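Local coordinates for Non-reducing end beta-L-arabinofuranosidase (Bacteroides thetaiotaomicron, PDB 5MQO), which is a GH127-family glycoside hydrolase that probably acts as an aceric acidase in the breakdown of complex plant pectin by a gut bacterium, at residues 531-536 with 571-576; 278-283 with 361-366; 649-654 with 670-675; 579-584 with 599-604; 23-28 with 39-44. All blocks are in the same frame, centred on the assembly; numbering follows the deposited sequence.

Interaction 1 (531-536 with 571-576); sequences LFFRIP and DVVELV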
# COMPACT_ATOMS: atom_id res chain seq x y z
N LEU A 531 18.06 5.73 -17.55
CA LEU A 531 17.46 4.70 -16.71
C LEU A 531 17.75 5.07 -15.28
O LEU A 531 18.90 5.09 -14.87
CB LEU A 531 18.04 3.30 -16.99
CG LEU A 531 17.59 2.60 -18.27
CD1 LEU A 531 18.14 1.17 -18.31
CD2 LEU A 531 16.08 2.57 -18.42
N PHE A 532 16.70 5.36 -14.52
CA PHE A 532 16.86 5.80 -13.13
C PHE A 532 16.64 4.62 -12.22
O PHE A 532 15.70 3.85 -12.44
CB PHE A 532 15.84 6.87 -12.79
CG PHE A 532 15.92 8.09 -13.64
CD1 PHE A 532 15.32 8.13 -14.89
CD2 PHE A 532 16.52 9.25 -13.16
CE1 PHE A 532 15.35 9.27 -15.67
CE2 PHE A 532 16.55 10.41 -13.93
CZ PHE A 532 15.97 10.41 -15.20
N PHE A 533 17.49 4.48 -11.21
CA PHE A 533 17.34 3.42 -10.18
C PHE A 533 17.18 4.03 -8.81
O PHE A 533 18.06 4.76 -8.33
CB PHE A 533 18.56 2.49 -10.18
CG PHE A 533 18.75 1.80 -11.49
CD1 PHE A 533 19.36 2.47 -12.56
CD2 PHE A 533 18.26 0.52 -11.68
CE1 PHE A 533 19.49 1.86 -13.78
CE2 PHE A 533 18.40 -0.10 -12.90
CZ PHE A 533 19.01 0.57 -13.95
N ARG A 534 16.06 3.74 -8.18
CA ARG A 534 15.85 4.25 -6.83
C ARG A 534 16.89 3.63 -5.91
O ARG A 534 17.15 2.44 -5.99
CB ARG A 534 14.42 3.96 -6.35
CG ARG A 534 14.10 4.54 -4.98
CD ARG A 534 12.63 4.40 -4.67
NE ARG A 534 12.33 3.02 -4.39
CZ ARG A 534 12.52 2.41 -3.22
NH1 ARG A 534 12.21 1.11 -3.10
NH2 ARG A 534 12.99 3.09 -2.17
N ILE A 535 17.54 4.45 -5.09
CA ILE A 535 18.31 3.98 -3.95
C ILE A 535 17.43 4.04 -2.69
O ILE A 535 17.13 5.15 -2.23
CB ILE A 535 19.55 4.84 -3.70
CG1 ILE A 535 20.36 5.02 -5.01
CG2 ILE A 535 20.37 4.23 -2.57
CD1 ILE A 535 20.55 3.74 -5.80
N PRO A 536 17.02 2.87 -2.14
CA PRO A 536 16.23 2.83 -0.88
C PRO A 536 16.81 3.61 0.30
O PRO A 536 18.03 3.69 0.45
CB PRO A 536 16.15 1.34 -0.55
CG PRO A 536 16.15 0.68 -1.88
CD PRO A 536 17.01 1.54 -2.78
N ASP A 571 22.19 -4.24 -23.94
CA ASP A 571 22.88 -3.57 -22.81
C ASP A 571 22.36 -4.14 -21.47
O ASP A 571 21.23 -4.68 -21.37
CB ASP A 571 22.76 -2.02 -22.84
CG ASP A 571 23.69 -1.34 -23.89
OD1 ASP A 571 24.76 -1.87 -24.22
OD2 ASP A 571 23.34 -0.25 -24.40
N VAL A 572 23.21 -4.04 -20.46
CA VAL A 572 22.96 -4.61 -19.14
C VAL A 572 23.37 -3.60 -18.08
O VAL A 572 24.53 -3.22 -18.02
CB VAL A 572 23.77 -5.91 -18.98
CG1 VAL A 572 23.94 -6.31 -17.52
CG2 VAL A 572 23.10 -7.03 -19.76
N VAL A 573 22.42 -3.16 -17.26
CA VAL A 573 22.72 -2.42 -16.04
C VAL A 573 22.53 -3.34 -14.83
O VAL A 573 21.63 -4.19 -14.81
CB VAL A 573 21.80 -1.20 -15.86
CG1 VAL A 573 22.36 -0.27 -14.79
CG2 VAL A 573 21.64 -0.45 -17.17
N GLU A 574 23.38 -3.14 -13.82
CA GLU A 574 23.38 -3.99 -12.65
C GLU A 574 23.58 -3.17 -11.36
O GLU A 574 24.67 -2.66 -11.09
CB GLU A 574 24.44 -5.09 -12.78
CG GLU A 574 24.19 -6.29 -11.88
CD GLU A 574 25.13 -7.44 -12.17
OE1 GLU A 574 24.94 -8.14 -13.20
OE2 GLU A 574 26.07 -7.63 -11.36
N LEU A 575 22.51 -3.05 -10.59
CA LEU A 575 22.53 -2.38 -9.29
C LEU A 575 22.91 -3.41 -8.27
O LEU A 575 22.29 -4.47 -8.24
CB LEU A 575 21.14 -1.85 -9.00
CG LEU A 575 20.94 -1.11 -7.68
CD1 LEU A 575 21.80 0.15 -7.60
CD2 LEU A 575 19.48 -0.76 -7.50
N VAL A 576 23.93 -3.12 -7.47
CA VAL A 576 24.24 -3.93 -6.28
C VAL A 576 24.00 -3.09 -5.04
O VAL A 576 24.75 -2.16 -4.79
CB VAL A 576 25.70 -4.44 -6.26
CG1 VAL A 576 25.97 -5.32 -5.03
CG2 VAL A 576 26.02 -5.21 -7.53
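F533 and V573 meet obliquely between two facing beta sheets. The far end of the ring does the touching: F533 CZ lies 3.6 Å from V573 CG1. The methyl comes at the ring at a slant. F533 has its ring beside the backbone N and anti to the carbonyl carbon (chi1 -60°), and this carries the ring across the gap.

V573 uses both of its methyls. CG1 takes the ring, and CG2 takes L531, whose CD1 is 4.0 Å from V573 CG2. L531 and V573 also slant past each other. One valine thus sits against two residues that point the same way from strand 531-535.

L575 serves the other end. Its CD2 lies 4.3 Å from F533 CB. Its CD1 meets I535 CD1 at 4.2 Å, where the isoleucine reaches over with the end of its chain. W567 and L544 help to enclose the valine, and Y486 touches both F533 and L575.

The axes of 531-535 and 572-576 come within 9.6 Å and run nearly parallel, at 11°. They belong to different sheets, the mixed sheet of strand 529-535 and the antiparallel sheet of strand 572-577. This is the layer between the two sheets of a beta sandwich. Every touching residue is buried. The two sheets are therefore joined here by apolar packing, without a hydrogen bond between these two strands.

Interaction 2 (278-283 with 361-366); sequences TDDNQD and QKVHQS
D280 sits in a type I beta turn, D279 to Q282, and reaches across to strand 361-364, one arm of a small two-stranded antiparallel sheet in the catalytic domain. Its CB lies against the backbone, 3.8 Å from K362 O. The first torsion (chi1 -161°, CG anti to the backbone N) places CG 3.7 Å from V363 CA and in the plane of the H364 ring, at its edge. OD1 then accepts H364 N at 3.0 Å. That donor stands 47° out of the carboxylate plane. OD1 also takes a weak bond from H296 N.

OD2 approaches the H364 ring at its edge. The carboxylate and ring planes are 57° apart, and the bond from H364 ND1 to D280 OD2 is bent and weak, though only 2.8 Å long. One carboxylate thus grips H364 twice, by its backbone N-H and, weakly, by its ring ND1. H296 packs edge-to-face with H364.

Q361 makes the second link. Its amide crosses beside T278, and its NE2 bonds to G277 O. The D279 carboxylate turns to R284 and S349. The D279 N-H points at Q361 OE1, 2.8 Å away, in the plane of the amide carbonyl.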
# COMPACT_ATOMS: atom_id res chain seq x y z
N THR A 278 -16.62 16.48 11.65
CA THR A 278 -15.89 15.80 12.68
C THR A 278 -14.47 15.57 12.23
O THR A 278 -14.20 15.42 11.05
CB THR A 278 -16.58 14.47 13.05
OG1 THR A 278 -16.93 13.74 11.88
CG2 THR A 278 -17.87 14.72 13.82
N ASP A 279 -13.54 15.58 13.19
CA ASP A 279 -12.17 15.16 12.93
C ASP A 279 -12.19 13.74 12.31
O ASP A 279 -11.49 13.45 11.37
CB ASP A 279 -11.34 15.16 14.23
CG ASP A 279 -11.14 16.56 14.81
OD1 ASP A 279 -11.41 17.56 14.08
OD2 ASP A 279 -10.69 16.64 16.00
N ASP A 280 -13.04 12.90 12.85
CA ASP A 280 -13.17 11.52 12.44
C ASP A 280 -13.48 11.38 10.96
O ASP A 280 -12.94 10.49 10.32
CB ASP A 280 -14.23 10.83 13.29
CG ASP A 280 -14.11 9.34 13.27
OD1 ASP A 280 -12.98 8.77 13.32
OD2 ASP A 280 -15.18 8.72 13.24
N ASN A 281 -14.31 12.28 10.41
CA ASN A 281 -14.50 12.37 8.95
C ASN A 281 -13.69 13.49 8.26
O ASN A 281 -14.04 13.93 7.15
CB ASN A 281 -15.99 12.46 8.59
CG ASN A 281 -16.24 12.32 7.08
OD1 ASN A 281 -15.66 11.45 6.40
ND2 ASN A 281 -17.09 13.22 6.54
N GLN A 282 -12.57 13.91 8.88
CA GLN A 282 -11.70 14.99 8.38
C GLN A 282 -12.51 16.19 7.81
O GLN A 282 -12.15 16.73 6.75
CB GLN A 282 -10.74 14.46 7.30
CG GLN A 282 -9.90 13.25 7.66
CD GLN A 282 -10.68 11.96 7.86
OE1 GLN A 282 -11.58 11.63 7.08
NE2 GLN A 282 -10.35 11.22 8.92
N ASP A 283 -13.60 16.57 8.48
CA ASP A 283 -14.46 17.64 7.95
C ASP A 283 -15.00 18.59 9.03
O ASP A 283 -16.06 19.20 8.82
CB ASP A 283 -15.57 17.08 6.99
CG ASP A 283 -16.76 16.38 7.71
OD1 ASP A 283 -16.72 16.15 8.95
OD2 ASP A 283 -17.76 16.05 7.01
N GLN A 361 -14.30 15.28 20.36
CA GLN A 361 -15.15 14.32 19.66
C GLN A 361 -14.59 12.91 19.79
O GLN A 361 -13.41 12.74 20.02
CB GLN A 361 -15.18 14.66 18.19
CG GLN A 361 -15.84 15.99 17.84
CD GLN A 361 -15.64 16.37 16.39
OE1 GLN A 361 -14.86 15.75 15.65
NE2 GLN A 361 -16.33 17.41 15.97
N LYS A 362 -15.44 11.91 19.61
CA LYS A 362 -14.98 10.52 19.40
C LYS A 362 -14.37 10.32 17.99
O LYS A 362 -14.82 10.92 17.02
CB LYS A 362 -16.09 9.50 19.67
CG LYS A 362 -16.33 9.27 21.17
CD LYS A 362 -17.73 8.79 21.48
CE LYS A 362 -18.03 7.47 20.81
NZ LYS A 362 -19.49 7.27 20.66
N VAL A 363 -13.33 9.48 17.93
CA VAL A 363 -12.77 8.97 16.66
C VAL A 363 -12.80 7.45 16.71
O VAL A 363 -13.04 6.86 17.76
CB VAL A 363 -11.34 9.50 16.39
CG1 VAL A 363 -11.32 11.01 16.45
CG2 VAL A 363 -10.31 8.95 17.39
N HIS A 364 -12.57 6.80 15.59
CA HIS A 364 -12.48 5.33 15.56
C HIS A 364 -11.65 4.87 14.36
O HIS A 364 -11.69 5.49 13.32
CB HIS A 364 -13.87 4.66 15.59
CG HIS A 364 -14.63 4.76 14.29
ND1 HIS A 364 -14.77 5.94 13.59
CD2 HIS A 364 -15.29 3.82 13.57
CE1 HIS A 364 -15.49 5.73 12.51
NE2 HIS A 364 -15.81 4.44 12.46
N GLN A 365 -10.89 3.79 14.52
CA GLN A 365 -10.08 3.21 13.45
C GLN A 365 -9.24 4.35 12.90
O GLN A 365 -9.22 4.64 11.70
CB GLN A 365 -10.97 2.54 12.41
CG GLN A 365 -12.20 1.86 13.02
CD GLN A 365 -12.78 0.75 12.17
OE1 GLN A 365 -12.63 0.72 10.96
NE2 GLN A 365 -13.45 -0.19 12.83
N SER A 366 -8.54 4.97 13.85
CA SER A 366 -8.11 6.34 13.73
C SER A 366 -6.66 6.63 14.11
O SER A 366 -6.04 5.95 14.95
CB SER A 366 -9.02 7.23 14.58
OG SER A 366 -8.55 8.56 14.64

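Interaction 3 (649-654 with 670-675); sequences ARLASS and KTVDIR
A649 and V672 are joined by two backbone hydrogen bonds. A649 N to V672 O is 2.8 Å, and V672 N to A649 O is 3.0 Å. Two residues on, L651 N bonds to K670 O at 3.1 Å, but it stands 60° out of the carbonyl plane, so the pairing is loosening here. The pair R650 and T671 lies between them without hydrogen bonds to each other, and T671 CA makes a CA-H...O contact with A649 O at 3.4 Å.

The side chains of A649, L651, K670 and V672 leave from one face of the sheet. A649 CB meets I674, with I674 CG2 at 3.8 Å. CG1 of I674 stands between its backbone N and carbonyl carbon (chi1 62°), and CG1, CG2 and CD1 all touch the alanine methyl. Further along, L651 CB lies 4.2 Å from V672 CG1. The lysine starts on this face, but its end leads away. R650 and T671 diverge from each other.

Strand 622-625 packs on the face of A649 and V672. It supplies I622 against both of them, and I624 against I674. L651 also touches E617 and N621. Other bonds flank the pair. R650 bonds through its backbone to L623 and through NH2 to A668 O. D673 pairs with K648 in a salt bridge. A backbone bond between I674 and G647 carries the strand pairing further.

The strand directions are 130° apart, so the pair is markedly twisted. It is the loop-proximal end of a long antiparallel beta hairpin in the C-terminal domain, strands 640-651 and 670-678, whose connection is an irregular loop.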
# COMPACT_ATOMS: atom_id res chain seq x y z
N ALA A 649 19.68 -14.67 21.04
CA ALA A 649 19.10 -13.58 21.82
C ALA A 649 19.48 -13.77 23.28
O ALA A 649 19.91 -14.84 23.66
CB ALA A 649 17.59 -13.62 21.66
N ARG A 650 19.33 -12.74 24.10
CA ARG A 650 19.52 -12.94 25.55
C ARG A 650 18.18 -13.27 26.19
O ARG A 650 17.13 -12.83 25.73
CB ARG A 650 20.19 -11.73 26.18
CG ARG A 650 21.59 -11.49 25.59
CD ARG A 650 22.30 -10.27 26.13
NE ARG A 650 22.20 -10.23 27.59
CZ ARG A 650 22.37 -9.15 28.33
NH1 ARG A 650 22.70 -7.98 27.78
NH2 ARG A 650 22.21 -9.24 29.65
N LEU A 651 18.19 -14.08 27.23
CA LEU A 651 16.94 -14.54 27.82
C LEU A 651 16.83 -13.99 29.23
O LEU A 651 17.77 -14.14 30.03
CB LEU A 651 16.89 -16.06 27.86
CG LEU A 651 15.65 -16.68 28.52
CD1 LEU A 651 14.45 -16.45 27.64
CD2 LEU A 651 15.84 -18.16 28.80
N ALA A 652 15.68 -13.40 29.53
CA ALA A 652 15.40 -12.94 30.89
C ALA A 652 14.99 -14.10 31.79
O ALA A 652 14.30 -15.00 31.34
CB ALA A 652 14.32 -11.89 30.87
N SER A 653 15.42 -14.10 33.05
CA SER A 653 14.90 -15.09 34.02
C SER A 653 13.40 -14.90 34.10
O SER A 653 12.94 -13.77 33.97
CB SER A 653 15.51 -14.88 35.40
OG SER A 653 16.93 -14.99 35.36
N SER A 654 12.62 -15.97 34.30
CA SER A 654 11.15 -15.85 34.27
C SER A 654 10.46 -16.10 35.62
O SER A 654 10.15 -17.24 35.95
CB SER A 654 10.53 -16.74 33.17
OG SER A 654 10.47 -18.11 33.52
N LYS A 670 21.31 -15.62 30.84
CA LYS A 670 21.24 -16.73 29.85
C LYS A 670 21.12 -16.29 28.38
O LYS A 670 21.03 -15.09 28.08
CB LYS A 670 20.08 -17.68 30.20
CG LYS A 670 20.08 -18.11 31.64
CD LYS A 670 18.96 -19.09 31.95
CE LYS A 670 18.89 -19.28 33.47
NZ LYS A 670 18.42 -20.64 33.88
N THR A 671 21.11 -17.26 27.47
CA THR A 671 20.89 -17.01 26.03
C THR A 671 19.94 -18.02 25.42
O THR A 671 19.68 -19.05 26.00
CB THR A 671 22.20 -17.03 25.21
OG1 THR A 671 22.88 -18.28 25.37
CG2 THR A 671 23.12 -15.87 25.62
N VAL A 672 19.40 -17.70 24.27
CA VAL A 672 18.48 -18.62 23.59
C VAL A 672 18.45 -18.37 22.08
O VAL A 672 18.59 -17.23 21.62
CB VAL A 672 17.05 -18.61 24.22
CG1 VAL A 672 16.28 -17.32 23.89
CG2 VAL A 672 16.27 -19.86 23.79
N ASP A 673 18.31 -19.46 21.34
CA ASP A 673 18.24 -19.42 19.88
C ASP A 673 16.84 -18.92 19.54
O ASP A 673 15.83 -19.43 20.07
CB ASP A 673 18.49 -20.82 19.24
CG ASP A 673 19.96 -21.35 19.40
OD1 ASP A 673 20.79 -20.70 20.07
OD2 ASP A 673 20.28 -22.44 18.87
N ILE A 674 16.79 -17.89 18.69
CA ILE A 674 15.55 -17.38 18.10
C ILE A 674 15.69 -17.40 16.60
O ILE A 674 16.79 -17.43 16.05
CB ILE A 674 15.20 -15.95 18.57
CG1 ILE A 674 16.27 -14.92 18.16
CG2 ILE A 674 15.02 -15.91 20.09
CD1 ILE A 674 15.77 -13.50 18.24
N ARG A 675 14.55 -17.35 15.94
CA ARG A 675 14.50 -17.14 14.52
C ARG A 675 13.44 -16.06 14.23
O ARG A 675 12.30 -16.14 14.71
CB ARG A 675 14.18 -18.47 13.86
CG ARG A 675 13.70 -18.35 12.45
CD ARG A 675 13.77 -19.65 11.71
NE ARG A 675 12.86 -20.68 12.21
CZ ARG A 675 12.46 -21.73 11.50
NH1 ARG A 675 12.85 -21.90 10.23
NH2 ARG A 675 11.64 -22.62 12.05

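Interaction 4 (579-584 with 599-604); sequences MPVCLL and VKRGPL
C582 and K600 form a hydrogen-bonded antiparallel pair. C582 N to K600 O is 2.8 Å and nearly straight, at 170°. K600 N returns a bond to C582 O at 2.9 Å. A third bond is weak: R601 NE to M579 O, 3.2 Å, bent to 123°. The guanidinium has a firmer partner in W511 O, which takes NH1.

M579 also touches this group with its sulfur. SD stands over the centre of one guanidinium face, 4.1 Å above the plane. The arginine chain runs out fully extended from CG to NE, and the methionine crosses it at about a right angle. M579 CG also rests on G602 N at 3.6 Å.

Beyond lie the apolar pairs. V581 CG1 meets V599 CG1 at 4.0 Å, and L645 of strand 640-651 packs on both valines. At the far end L584 slants over the lysine stem, with L584 CD2 3.7 Å from K600 CD.

G602 and P603 fill the middle of a type II' turn from R601 to L604, and the glycine has positive phi. The arrangement is a beta hairpin of strands 581-584 and 596-601, with the turn leading into strand 604-609 of the curled C-terminal sheet.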
# COMPACT_ATOMS: atom_id res chain seq x y z
N MET A 579 22.61 -5.15 1.53
CA MET A 579 21.39 -5.43 2.22
C MET A 579 21.69 -6.13 3.54
O MET A 579 21.32 -7.27 3.76
CB MET A 579 20.49 -6.27 1.32
CG MET A 579 19.09 -6.38 1.86
SD MET A 579 18.06 -7.48 0.92
CE MET A 579 17.63 -6.40 -0.43
N PRO A 580 22.37 -5.44 4.44
CA PRO A 580 22.64 -6.03 5.76
C PRO A 580 21.42 -6.06 6.66
O PRO A 580 20.38 -5.52 6.30
CB PRO A 580 23.65 -5.07 6.36
CG PRO A 580 23.22 -3.73 5.81
CD PRO A 580 22.77 -4.02 4.38
N VAL A 581 21.55 -6.71 7.81
CA VAL A 581 20.52 -6.74 8.84
C VAL A 581 20.61 -5.43 9.57
O VAL A 581 21.72 -5.02 9.91
CB VAL A 581 20.74 -7.91 9.82
CG1 VAL A 581 20.00 -7.72 11.13
CG2 VAL A 581 20.32 -9.23 9.17
N CYS A 582 19.47 -4.77 9.78
CA CYS A 582 19.40 -3.50 10.53
C CYS A 582 18.59 -3.61 11.78
O CYS A 582 17.56 -4.28 11.80
CB CYS A 582 18.80 -2.38 9.71
SG CYS A 582 20.04 -1.79 8.60
N LEU A 583 19.07 -2.91 12.81
CA LEU A 583 18.38 -2.75 14.06
C LEU A 583 17.98 -1.29 14.12
O LEU A 583 18.83 -0.44 13.97
CB LEU A 583 19.29 -3.11 15.23
CG LEU A 583 19.32 -4.61 15.60
CD1 LEU A 583 19.64 -5.50 14.41
CD2 LEU A 583 20.32 -4.84 16.72
N LEU A 584 16.69 -1.01 14.31
CA LEU A 584 16.20 0.35 14.29
C LEU A 584 15.65 0.68 15.65
O LEU A 584 15.04 -0.18 16.28
CB LEU A 584 15.09 0.50 13.24
CG LEU A 584 15.47 0.59 11.75
CD1 LEU A 584 16.05 -0.72 11.26
CD2 LEU A 584 14.26 0.92 10.91
N VAL A 599 13.78 -5.17 13.78
CA VAL A 599 14.76 -5.69 12.85
C VAL A 599 14.26 -5.59 11.42
O VAL A 599 13.28 -6.22 11.07
CB VAL A 599 15.06 -7.19 13.12
CG1 VAL A 599 16.12 -7.69 12.15
CG2 VAL A 599 15.47 -7.43 14.57
N LYS A 600 14.96 -4.83 10.59
CA LYS A 600 14.73 -4.85 9.14
C LYS A 600 15.88 -5.57 8.44
O LYS A 600 16.98 -5.71 8.99
CB LYS A 600 14.61 -3.43 8.58
CG LYS A 600 13.35 -2.67 9.01
CD LYS A 600 13.08 -1.33 8.27
CE LYS A 600 12.52 -1.56 6.88
NZ LYS A 600 12.20 -0.33 6.14
N ARG A 601 15.60 -6.06 7.24
CA ARG A 601 16.63 -6.44 6.27
C ARG A 601 16.11 -5.99 4.92
O ARG A 601 15.05 -6.44 4.45
CB ARG A 601 16.90 -7.94 6.26
CG ARG A 601 17.89 -8.38 5.20
CD ARG A 601 18.59 -9.70 5.51
NE ARG A 601 19.63 -9.90 4.47
CZ ARG A 601 19.47 -10.54 3.31
NH1 ARG A 601 18.33 -11.18 2.98
NH2 ARG A 601 20.49 -10.57 2.47
N GLY A 602 16.85 -5.07 4.29
CA GLY A 602 16.33 -4.46 3.10
C GLY A 602 15.01 -3.79 3.47
O GLY A 602 14.97 -3.06 4.49
N PRO A 603 13.94 -4.05 2.67
CA PRO A 603 12.62 -3.44 2.84
C PRO A 603 11.66 -4.18 3.76
O PRO A 603 10.56 -3.65 4.04
CB PRO A 603 12.05 -3.45 1.43
CG PRO A 603 12.60 -4.70 0.83
CD PRO A 603 13.96 -4.93 1.47
N LEU A 604 12.05 -5.35 4.25
CA LEU A 604 11.15 -6.16 5.07
C LEU A 604 11.36 -5.88 6.54
O LEU A 604 12.47 -5.98 7.04
CB LEU A 604 11.33 -7.65 4.81
CG LEU A 604 11.01 -8.10 3.38
CD1 LEU A 604 11.25 -9.60 3.24
CD2 LEU A 604 9.59 -7.76 2.94

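Interaction 5 (23-28 with 39-44); sequences NGLTDM and TGIDAV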
# COMPACT_ATOMS: atom_id res chain seq x y z
N ASN A 23 -2.20 4.68 -20.82
CA ASN A 23 -2.91 3.43 -20.46
C ASN A 23 -2.72 2.79 -19.04
O ASN A 23 -3.14 1.63 -18.81
CB ASN A 23 -2.51 2.41 -21.53
CG ASN A 23 -3.48 1.27 -21.63
OD1 ASN A 23 -4.69 1.47 -21.54
ND2 ASN A 23 -2.95 0.05 -21.79
N GLY A 24 -2.09 3.51 -18.12
CA GLY A 24 -1.80 2.95 -16.78
C GLY A 24 -3.01 2.75 -15.86
O GLY A 24 -4.08 3.30 -16.11
N LEU A 25 -2.84 1.92 -14.82
CA LEU A 25 -3.79 1.80 -13.69
C LEU A 25 -4.23 3.16 -13.20
O LEU A 25 -5.43 3.37 -12.92
CB LEU A 25 -3.15 1.05 -12.52
CG LEU A 25 -3.94 0.76 -11.23
CD1 LEU A 25 -5.21 -0.03 -11.54
CD2 LEU A 25 -3.05 -0.03 -10.27
N THR A 26 -3.27 4.08 -13.07
CA THR A 26 -3.58 5.51 -13.03
C THR A 26 -2.75 6.34 -14.01
O THR A 26 -1.52 6.32 -14.01
CB THR A 26 -3.51 6.12 -11.61
OG1 THR A 26 -2.34 5.66 -10.93
CG2 THR A 26 -4.74 5.70 -10.82
N ASP A 27 -3.47 7.14 -14.78
CA ASP A 27 -2.93 7.79 -15.92
C ASP A 27 -2.78 9.30 -15.75
O ASP A 27 -3.64 10.06 -16.18
CB ASP A 27 -3.86 7.47 -17.06
CG ASP A 27 -3.34 7.94 -18.36
OD1 ASP A 27 -2.12 8.19 -18.45
OD2 ASP A 27 -4.17 8.05 -19.29
N MET A 28 -1.65 9.73 -15.17
CA MET A 28 -1.28 11.15 -15.10
C MET A 28 -0.53 11.64 -16.38
O MET A 28 0.12 12.67 -16.39
CB MET A 28 -0.46 11.42 -13.84
CG MET A 28 -1.24 11.11 -12.58
SD MET A 28 -0.58 11.48 -10.95
CE MET A 28 0.15 13.06 -11.24
N THR A 39 3.36 3.22 -16.24
CA THR A 39 3.41 2.30 -17.35
C THR A 39 2.00 1.78 -17.57
O THR A 39 1.18 1.77 -16.64
CB THR A 39 4.30 1.06 -17.08
OG1 THR A 39 3.64 0.16 -16.17
CG2 THR A 39 5.63 1.45 -16.53
N GLY A 40 1.73 1.32 -18.78
CA GLY A 40 0.43 0.76 -19.15
C GLY A 40 0.11 -0.42 -18.28
O GLY A 40 1.00 -1.09 -17.77
N ILE A 41 -1.17 -0.66 -18.10
CA ILE A 41 -1.66 -1.71 -17.20
C ILE A 41 -1.21 -3.11 -17.65
O ILE A 41 -1.09 -4.01 -16.83
CB ILE A 41 -3.21 -1.59 -17.01
CG1 ILE A 41 -3.68 -2.41 -15.82
CG2 ILE A 41 -3.98 -1.98 -18.26
CD1 ILE A 41 -5.07 -2.03 -15.37
N ASP A 42 -0.93 -3.24 -18.95
CA ASP A 42 -0.46 -4.48 -19.61
C ASP A 42 1.08 -4.63 -19.83
O ASP A 42 1.56 -5.72 -20.25
CB ASP A 42 -1.19 -4.67 -20.96
CG ASP A 42 -0.97 -3.50 -21.98
OD1 ASP A 42 -0.51 -2.38 -21.65
OD2 ASP A 42 -1.31 -3.70 -23.15
N ALA A 43 1.83 -3.58 -19.51
CA ALA A 43 3.27 -3.51 -19.83
C ALA A 43 4.22 -4.30 -18.95
O ALA A 43 5.28 -4.69 -19.42
CB ALA A 43 3.71 -2.06 -19.83
N VAL A 44 3.89 -4.52 -17.68
CA VAL A 44 4.81 -5.16 -16.74
C VAL A 44 4.20 -6.49 -16.32
O VAL A 44 3.05 -6.52 -15.89
CB VAL A 44 5.09 -4.25 -15.51
CG1 VAL A 44 6.07 -4.90 -14.54
CG2 VAL A 44 5.64 -2.90 -15.96
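T39 presents its carbonyl to G24: T39 O lies 3.2 Å from G24 CA. The threonine side chain points away, and its OG1 makes a weak hydrogen bond to G40 O within the same segment.

G40 brings the backbones together. Its CA is 3.9 Å from G24 CA, and the touching parts of the two segments run about 91° apart. At G24 there is no room for a CB beside T39 O. G40 also begins a type I beta turn that ends at A43.

I41 makes both a polar and an apolar contact. Its N-H donates a backbone hydrogen bond to N23 O at 3.1 Å. The donor stands 50° above the carbonyl plane. CG1 of I41 is anti to the backbone N (chi1 -165°), and from there the chain extends to place CD1 4.3 Å from L25 CD1. I41 CG2 stays back, 3.7 Å from N23 O.

D42 is the third residue of the turn. A43 closes it, with A43 N bonded to G40 O at 3.1 Å. V44 then enters strand 44-46.

The crossing lies between helix 192-208 and the start of strand 44-46. V203 of that helix packs on both L25 and I41, and N471 touches the same two residues. Past them, T26 and M28 rest on helices 382-399 and 243-255. A43 bonds through its backbone to T492 of strand 489-494.

Overall arrangement
Along the chain the order is interaction 5, interaction 2, interaction 1, interaction 4, interaction 3. Each closes before the next opens. Interaction 5 ties the N-terminal loops to helices of the catalytic domain and leads into strand 44-46, which edges the same seven-stranded sheet that holds strand 572-577 of interaction 1. Their centres are 21 Å apart. Interaction 2 lies across the chain's centre from interaction 1, with 43 Å between centres. Segments 571-576 and 579-584 are separated by only two residues, so interaction 1 passes into interaction 4. Interactions 3 and 4 share the curled C-terminal sheet, with centres 21 Å apart. The contacts thus sample a helical catalytic domain followed by two beta domains.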